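Local coordinates for protein lectin (Colocasia esculenta, PDB 5T1X) that probably binds mannose-containing glycans, as a plant lectin of the GNA-related family, at residues His62-Leu66 with Ser78-Lys84; Leu9-Leu15 with Phe57-His62. All coordinates share one frame; numbering follows the deposited sequence. Where two conformers were deposited one is given.

Contact 1 of 2, residues His62-Leu66 with Ser78-Lys84; sequences HKGEL and SSNSSSK
Glu-65 lays its extended side chain alongside the loop 78-84, its CB 3.1 Å from Ser-81 O. The contact belongs to one subdomain of the beta-prism II fold of GNA-related lectins: the turn joining strands 57-60 and 66-69 lies against the chain as it leaves strand 75-78. The CG of Glu-65 stands anti to the backbone N (chi1 -165°), and the carboxylate thereby reaches Ser-78 OG, which donates to OE2 at 2.6 Å on the anti lone pair. That hydroxyl also accepts from Asn-80 N, forming an ST turn, so the carboxylate is tied to the bend at the strand end.

Two further serines act on the main chain. Ser-79 is turned toward 62-66, and its OG sits between the backbone N and carbonyl carbon (chi1 58°); there it accepts from Leu-66 N at 3.0 Å, almost straight at 170°, and donates its own hydrogen to Ser-81 OG, 2.7 Å away. The hydroxyl of Ser-81 in turn donates to Gly-64 O, so a chain of hydrogen bonds runs from Leu-66 N through two hydroxyls to Gly-64 O. Ser-79 N closes the strand end by donating to Leu-66 O. Beyond this cluster, Ile-100 of strand 98-107 touches Leu-66, Ser-79 and Ser-81, while Phe-101 of the partner chain packs on both serines. At the far end Ser-83 N donates to Lys-63 O at 2.7 Å, and Ser-82 CA makes a CA-H...O contact of 3.4 Å with that same Lys-63 O.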
loop_
_atom_site.group_PDB
_atom_site.type_symbol
_atom_site.label_atom_id
_atom_site.label_comp_id
_atom_site.label_asym_id
_atom_site.label_seq_id
_atom_site.Cartn_x
_atom_site.Cartn_y
_atom_site.Cartn_z
ATOM N N HIS B 62 -8.856 -11.139 -3.305
ATOM C CA HIS B 62 -7.930 -11.698 -2.330
ATOM C C HIS B 62 -6.901 -12.624 -2.983
ATOM O O HIS B 62 -6.323 -13.487 -2.322
ATOM C CB HIS B 62 -8.712 -12.393 -1.215
ATOM C CG HIS B 62 -9.392 -11.407 -0.317
ATOM N ND1 HIS B 62 -10.582 -10.790 -0.692
ATOM C CD2 HIS B 62 -8.997 -10.908 0.873
ATOM C CE1 HIS B 62 -10.877 -9.956 0.294
ATOM N NE2 HIS B 62 -9.964 -10.006 1.266
ATOM N N LYS B 63 -6.612 -12.374 -4.264
ATOM C CA LYS B 63 -5.587 -13.083 -5.037
ATOM C C LYS B 63 -4.768 -12.059 -5.832
ATOM O O LYS B 63 -3.984 -12.437 -6.683
ATOM C CB LYS B 63 -6.205 -14.136 -5.985
ATOM C CG LYS B 63 -6.850 -15.323 -5.275
ATOM C CD LYS B 63 -7.895 -15.984 -6.160
ATOM C CE LYS B 63 -8.658 -17.072 -5.444
ATOM N NZ LYS B 63 -9.619 -17.755 -6.353
ATOM N N GLY B 64 -4.971 -10.772 -5.567
ATOM C CA GLY B 64 -4.212 -9.726 -6.243
ATOM C C GLY B 64 -4.676 -9.318 -7.617
ATOM O O GLY B 64 -3.951 -8.600 -8.303
ATOM N N GLU B 65 -5.893 -9.738 -8.017
ATOM C CA GLU B 65 -6.482 -9.370 -9.306
ATOM C C GLU B 65 -7.416 -8.179 -9.124
ATOM O O GLU B 65 -8.326 -8.205 -8.287
ATOM C CB GLU B 65 -7.208 -10.570 -9.955
ATOM C CG GLU B 65 -7.526 -10.388 -11.438
ATOM C CD GLU B 65 -8.439 -11.430 -12.068
ATOM O OE1 GLU B 65 -8.705 -12.468 -11.422
ATOM O OE2 GLU B 65 -8.872 -11.221 -13.225
ATOM N N LEU B 66 -7.157 -7.126 -9.901
ATOM C CA LEU B 66 -7.951 -5.886 -9.894
ATOM C C LEU B 66 -8.884 -5.942 -11.086
ATOM O O LEU B 66 -8.417 -6.108 -12.212
ATOM C CB LEU B 66 -7.002 -4.680 -9.967
ATOM C CG LEU B 66 -7.645 -3.295 -9.835
ATOM C CD1 LEU B 66 -8.179 -3.043 -8.418
ATOM C CD2 LEU B 66 -6.646 -2.202 -10.221
ATOM N N SER B 78 -9.367 -6.377 -16.527
ATOM C CA SER B 78 -8.645 -7.013 -15.440
ATOM C C SER B 78 -7.174 -6.681 -15.529
ATOM O O SER B 78 -6.627 -6.569 -16.641
ATOM C CB SER B 78 -8.821 -8.528 -15.463
ATOM O OG SER B 78 -7.991 -9.088 -14.457
ATOM N N SER B 79 -6.515 -6.592 -14.362
ATOM C CA SER B 79 -5.059 -6.403 -14.284
ATOM C C SER B 79 -4.344 -7.667 -14.753
ATOM O O SER B 79 -3.163 -7.625 -15.096
ATOM C CB SER B 79 -4.636 -6.076 -12.855
ATOM O OG SER B 79 -5.027 -7.112 -11.961
ATOM N N ASN B 80 -5.068 -8.806 -14.734
ATOM C CA ASN B 80 -4.561 -10.142 -15.070
ATOM C C ASN B 80 -3.400 -10.565 -14.159
ATOM O O ASN B 80 -2.613 -11.438 -14.529
ATOM C CB ASN B 80 -4.195 -10.266 -16.540
ATOM C CG ASN B 80 -5.416 -10.158 -17.414
ATOM O OD1 ASN B 80 -5.480 -9.322 -18.312
ATOM N ND2 ASN B 80 -6.438 -10.975 -17.137
ATOM N N SER B 81 -3.340 -9.984 -12.942
ATOM C CA SER B 81 -2.375 -10.371 -11.908
ATOM C C SER B 81 -3.080 -11.371 -11.014
ATOM O O SER B 81 -4.279 -11.249 -10.768
ATOM C CB SER B 81 -1.874 -9.159 -11.121
ATOM O OG SER B 81 -2.932 -8.299 -10.722
ATOM N N SER B 82 -2.369 -12.392 -10.584
ATOM C CA SER B 82 -2.954 -13.456 -9.775
ATOM C C SER B 82 -1.862 -14.078 -8.932
ATOM O O SER B 82 -0.806 -14.440 -9.461
ATOM C CB SER B 82 -3.590 -14.496 -10.696
ATOM O OG SER B 82 -3.993 -15.645 -9.976
ATOM N N SER B 83 -2.085 -14.179 -7.622
ATOM C CA SER B 83 -1.064 -14.736 -6.739
ATOM C C SER B 83 -1.726 -15.452 -5.557
ATOM O O SER B 83 -2.908 -15.807 -5.643
ATOM C CB SER B 83 -0.099 -13.636 -6.286
ATOM O OG SER B 83 1.054 -14.186 -5.660
ATOM N N LYS B 84 -0.946 -15.686 -4.478
ATOM C CA LYS B 84 -1.359 -16.393 -3.264
ATOM C C LYS B 84 -2.659 -15.882 -2.682
ATOM O O LYS B 84 -2.903 -14.677 -2.684
ATOM C CB LYS B 84 -0.292 -16.258 -2.163
ATOM C CG LYS B 84 1.108 -16.676 -2.529
ATOM C CD LYS B 84 1.986 -16.699 -1.291
ATOM C CE LYS B 84 3.274 -17.437 -1.540
ATOM N NZ LYS B 84 4.101 -17.555 -0.305
#

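Contact 2 of 2, residues Leu9-Leu15 with Phe57-His62; sequences LFSGQVL and FLRLNH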
loop_
_atom_site.group_PDB
_atom_site.type_symbol
_atom_site.label_atom_id
_atom_site.label_comp_id
_atom_site.label_asym_id
_atom_site.label_seq_id
_atom_site.Cartn_x
_atom_site.Cartn_y
_atom_site.Cartn_z
ATOM N N LEU B 9 -6.490 1.101 -1.567
ATOM C CA LEU B 9 -7.644 0.266 -1.857
ATOM C C LEU B 9 -7.289 -1.157 -1.448
ATOM O O LEU B 9 -6.466 -1.792 -2.100
ATOM C CB LEU B 9 -8.098 0.357 -3.334
ATOM C CG LEU B 9 -9.515 -0.178 -3.596
ATOM C CD1 LEU B 9 -10.560 0.789 -3.094
ATOM C CD2 LEU B 9 -9.736 -0.452 -5.066
ATOM N N PHE B 10 -7.837 -1.620 -0.317
ATOM C CA PHE B 10 -7.565 -2.967 0.167
ATOM C C PHE B 10 -8.495 -3.954 -0.515
ATOM O O PHE B 10 -9.569 -3.558 -1.001
ATOM C CB PHE B 10 -7.744 -3.045 1.696
ATOM C CG PHE B 10 -6.726 -2.252 2.468
ATOM C CD1 PHE B 10 -5.468 -2.780 2.737
ATOM C CD2 PHE B 10 -7.020 -0.967 2.924
ATOM C CE1 PHE B 10 -4.517 -2.038 3.451
ATOM C CE2 PHE B 10 -6.067 -0.227 3.634
ATOM C CZ PHE B 10 -4.821 -0.766 3.889
ATOM N N SER B 11 -8.093 -5.239 -0.554
ATOM C CA SER B 11 -8.935 -6.320 -1.076
ATOM C C SER B 11 -10.348 -6.221 -0.487
ATOM O O SER B 11 -10.498 -6.080 0.734
ATOM C CB SER B 11 -8.339 -7.680 -0.702
ATOM O OG SER B 11 -7.113 -7.913 -1.375
ATOM N N GLY B 12 -11.353 -6.272 -1.349
ATOM C CA GLY B 12 -12.741 -6.208 -0.903
ATOM C C GLY B 12 -13.356 -4.826 -1.004
ATOM O O GLY B 12 -14.572 -4.720 -1.131
ATOM N N GLN B 13 -12.543 -3.744 -0.979
ATOM C CA GLN B 13 -13.132 -2.408 -1.111
ATOM C C GLN B 13 -13.588 -2.183 -2.559
ATOM O O GLN B 13 -13.046 -2.791 -3.484
ATOM C CB GLN B 13 -12.154 -1.308 -0.673
ATOM C CG GLN B 13 -11.805 -1.392 0.809
ATOM C CD GLN B 13 -11.020 -0.194 1.266
ATOM O OE1 GLN B 13 -9.855 -0.003 0.902
ATOM N NE2 GLN B 13 -11.632 0.610 2.121
ATOM N N VAL B 14 -14.623 -1.372 -2.753
ATOM C CA VAL B 14 -15.098 -1.097 -4.112
ATOM C C VAL B 14 -15.118 0.407 -4.380
ATOM O O VAL B 14 -15.424 1.199 -3.475
ATOM C CB VAL B 14 -16.485 -1.734 -4.429
ATOM C CG1 VAL B 14 -16.511 -3.233 -4.120
ATOM C CG2 VAL B 14 -17.624 -1.011 -3.728
ATOM N N LEU B 15 -14.789 0.790 -5.623
ATOM C CA LEU B 15 -14.889 2.163 -6.131
ATOM C C LEU B 15 -15.824 2.153 -7.338
ATOM O O LEU B 15 -15.758 1.247 -8.164
ATOM C CB LEU B 15 -13.524 2.761 -6.528
ATOM C CG LEU B 15 -12.475 3.014 -5.436
ATOM C CD1 LEU B 15 -11.213 3.608 -6.058
ATOM C CD2 LEU B 15 -12.998 3.919 -4.333
ATOM N N PHE B 57 -17.982 -1.052 -11.506
ATOM C CA PHE B 57 -17.267 -0.852 -10.262
ATOM C C PHE B 57 -15.926 -1.535 -10.356
ATOM O O PHE B 57 -15.768 -2.490 -11.121
ATOM C CB PHE B 57 -18.081 -1.377 -9.070
ATOM C CG PHE B 57 -18.345 -2.867 -9.059
ATOM C CD1 PHE B 57 -17.481 -3.738 -8.398
ATOM C CD2 PHE B 57 -19.466 -3.396 -9.684
ATOM C CE1 PHE B 57 -17.727 -5.110 -8.383
ATOM C CE2 PHE B 57 -19.718 -4.771 -9.658
ATOM C CZ PHE B 57 -18.848 -5.615 -9.006
ATOM N N LEU B 58 -14.993 -1.083 -9.527
ATOM C CA LEU B 58 -13.638 -1.606 -9.416
ATOM C C LEU B 58 -13.498 -2.346 -8.099
ATOM O O LEU B 58 -13.894 -1.826 -7.059
ATOM C CB LEU B 58 -12.650 -0.429 -9.462
ATOM C CG LEU B 58 -11.173 -0.789 -9.390
ATOM C CD1 LEU B 58 -10.665 -1.257 -10.747
ATOM C CD2 LEU B 58 -10.347 0.400 -8.937
ATOM N N ARG B 59 -12.885 -3.527 -8.122
ATOM C CA ARG B 59 -12.674 -4.268 -6.882
ATOM C C ARG B 59 -11.400 -5.087 -6.965
ATOM O O ARG B 59 -11.193 -5.787 -7.948
ATOM C CB ARG B 59 -13.870 -5.185 -6.580
ATOM C CG ARG B 59 -13.787 -5.923 -5.231
ATOM C CD ARG B 59 -14.956 -6.882 -5.073
ATOM N NE ARG B 59 -14.895 -7.650 -3.826
ATOM C CZ ARG B 59 -14.261 -8.815 -3.679
ATOM N NH1 ARG B 59 -13.600 -9.353 -4.698
ATOM N NH2 ARG B 59 -14.291 -9.451 -2.519
ATOM N N LEU B 60 -10.556 -4.993 -5.931
ATOM C CA LEU B 60 -9.352 -5.803 -5.815
ATOM C C LEU B 60 -9.730 -7.057 -5.036
ATOM O O LEU B 60 -10.328 -6.941 -3.955
ATOM C CB LEU B 60 -8.265 -4.997 -5.096
ATOM C CG LEU B 60 -6.943 -5.715 -4.780
ATOM C CD1 LEU B 60 -6.231 -6.225 -6.063
ATOM C CD2 LEU B 60 -6.050 -4.806 -3.966
ATOM N N ASN B 61 -9.402 -8.251 -5.561
ATOM C CA ASN B 61 -9.787 -9.465 -4.844
ATOM C C ASN B 61 -8.671 -9.949 -3.885
ATOM O O ASN B 61 -7.675 -9.245 -3.672
ATOM C CB ASN B 61 -10.241 -10.574 -5.805
ATOM C CG ASN B 61 -9.165 -11.236 -6.626
ATOM O OD1 ASN B 61 -7.961 -11.073 -6.393
ATOM N ND2 ASN B 61 -9.588 -12.037 -7.593
ATOM N N HIS B 62 -8.856 -11.139 -3.305
ATOM C CA HIS B 62 -7.930 -11.698 -2.330
ATOM C C HIS B 62 -6.901 -12.624 -2.983
ATOM O O HIS B 62 -6.323 -13.487 -2.322
ATOM C CB HIS B 62 -8.712 -12.393 -1.215
ATOM C CG HIS B 62 -9.392 -11.407 -0.317
ATOM N ND1 HIS B 62 -10.582 -10.790 -0.692
ATOM C CD2 HIS B 62 -8.997 -10.908 0.873
ATOM C CE1 HIS B 62 -10.877 -9.956 0.294
ATOM N NE2 HIS B 62 -9.964 -10.006 1.266
HETATM O O HOH W 1 -10.600 -3.465 -3.564
HETATM O O HOH W 2 -16.247 -6.689 -1.600
#
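A type II beta turn, Phe-10 to Gln-13, carries the chain from strand 8-10 into strand 14-16, and both the turn and the second strand lie along strand 57-60 of the lectin's beta-prism fold. Antiparallel pairing is clearest at Leu-15 and Leu-58, a hydrogen-bonded pair: Leu-58 N to Leu-15 O is 2.8 Å and Leu-15 N to Leu-58 O is 3.1 Å. Beyond it Gln-13 O stands 4.1 Å from Leu-60 N, and a water bridges the two, accepting from Leu-60 N and donating to Phe-10 O and Gln-13 O. Direct bonding resumes where Gly-12 N donates to Leu-60 O at 2.9 Å, with an N-H...O angle of 160°.

Ser-11 meets the end of 57-62 with two different atoms. Its OG, anti to the carbonyl carbon (chi1 -68°), donates to Asn-61 O at 2.7 Å from above the carbonyl plane, and accepts from Tyr-88 N, so two bonds grip the buried hydroxyl. Its CB lies over the centre of the His-62 ring, a CH-pi contact 3.5 Å from the centroid and 12° off the normal. Arg-59, extended from CG to NE, crosses Val-14 at a slant, its CG 4.0 Å from Val-14 CG1, and presents one guanidinium face to Gly-12; a second water at the guanidinium edge joins NE to Gly-12 O. On the inner side Leu-9 CD2 meets Leu-58 CD2 at 4.0 Å.

Strand 57-60 is thus flanked by 14-16 and, through backbone bonds of Phe-57 and Arg-59, by 66-69, while Leu-9 pairs with Leu-90 of strand 89-92 and Met-30 of strand 26-30 touches Leu-15 and Leu-58.

Overall arrangement
Both contacts involve the four-stranded sheet ordered 14-16, 57-60, 66-69, 75-78: contact 2 joins its first two strands and brings in the end of strand 8-10 from the neighbouring sheet, whereas contact 1 lies at one end, where the turn after 57-60 meets the chain leaving 75-78. Their centres are about 11 Å apart, and His-62 belongs to both. Contact 2 is more buried, its centre about 6 Å from the chain centre against about 11 Å for contact 1, and combines backbone pairing and bridging water with leucine packing. Contact 1 relies mainly on serine hydroxyls. The two meet chiefly through Leu-66, whose CG is 3.8 Å from Leu-58 CD1, with Glu-65 O also against Leu-60 CD1.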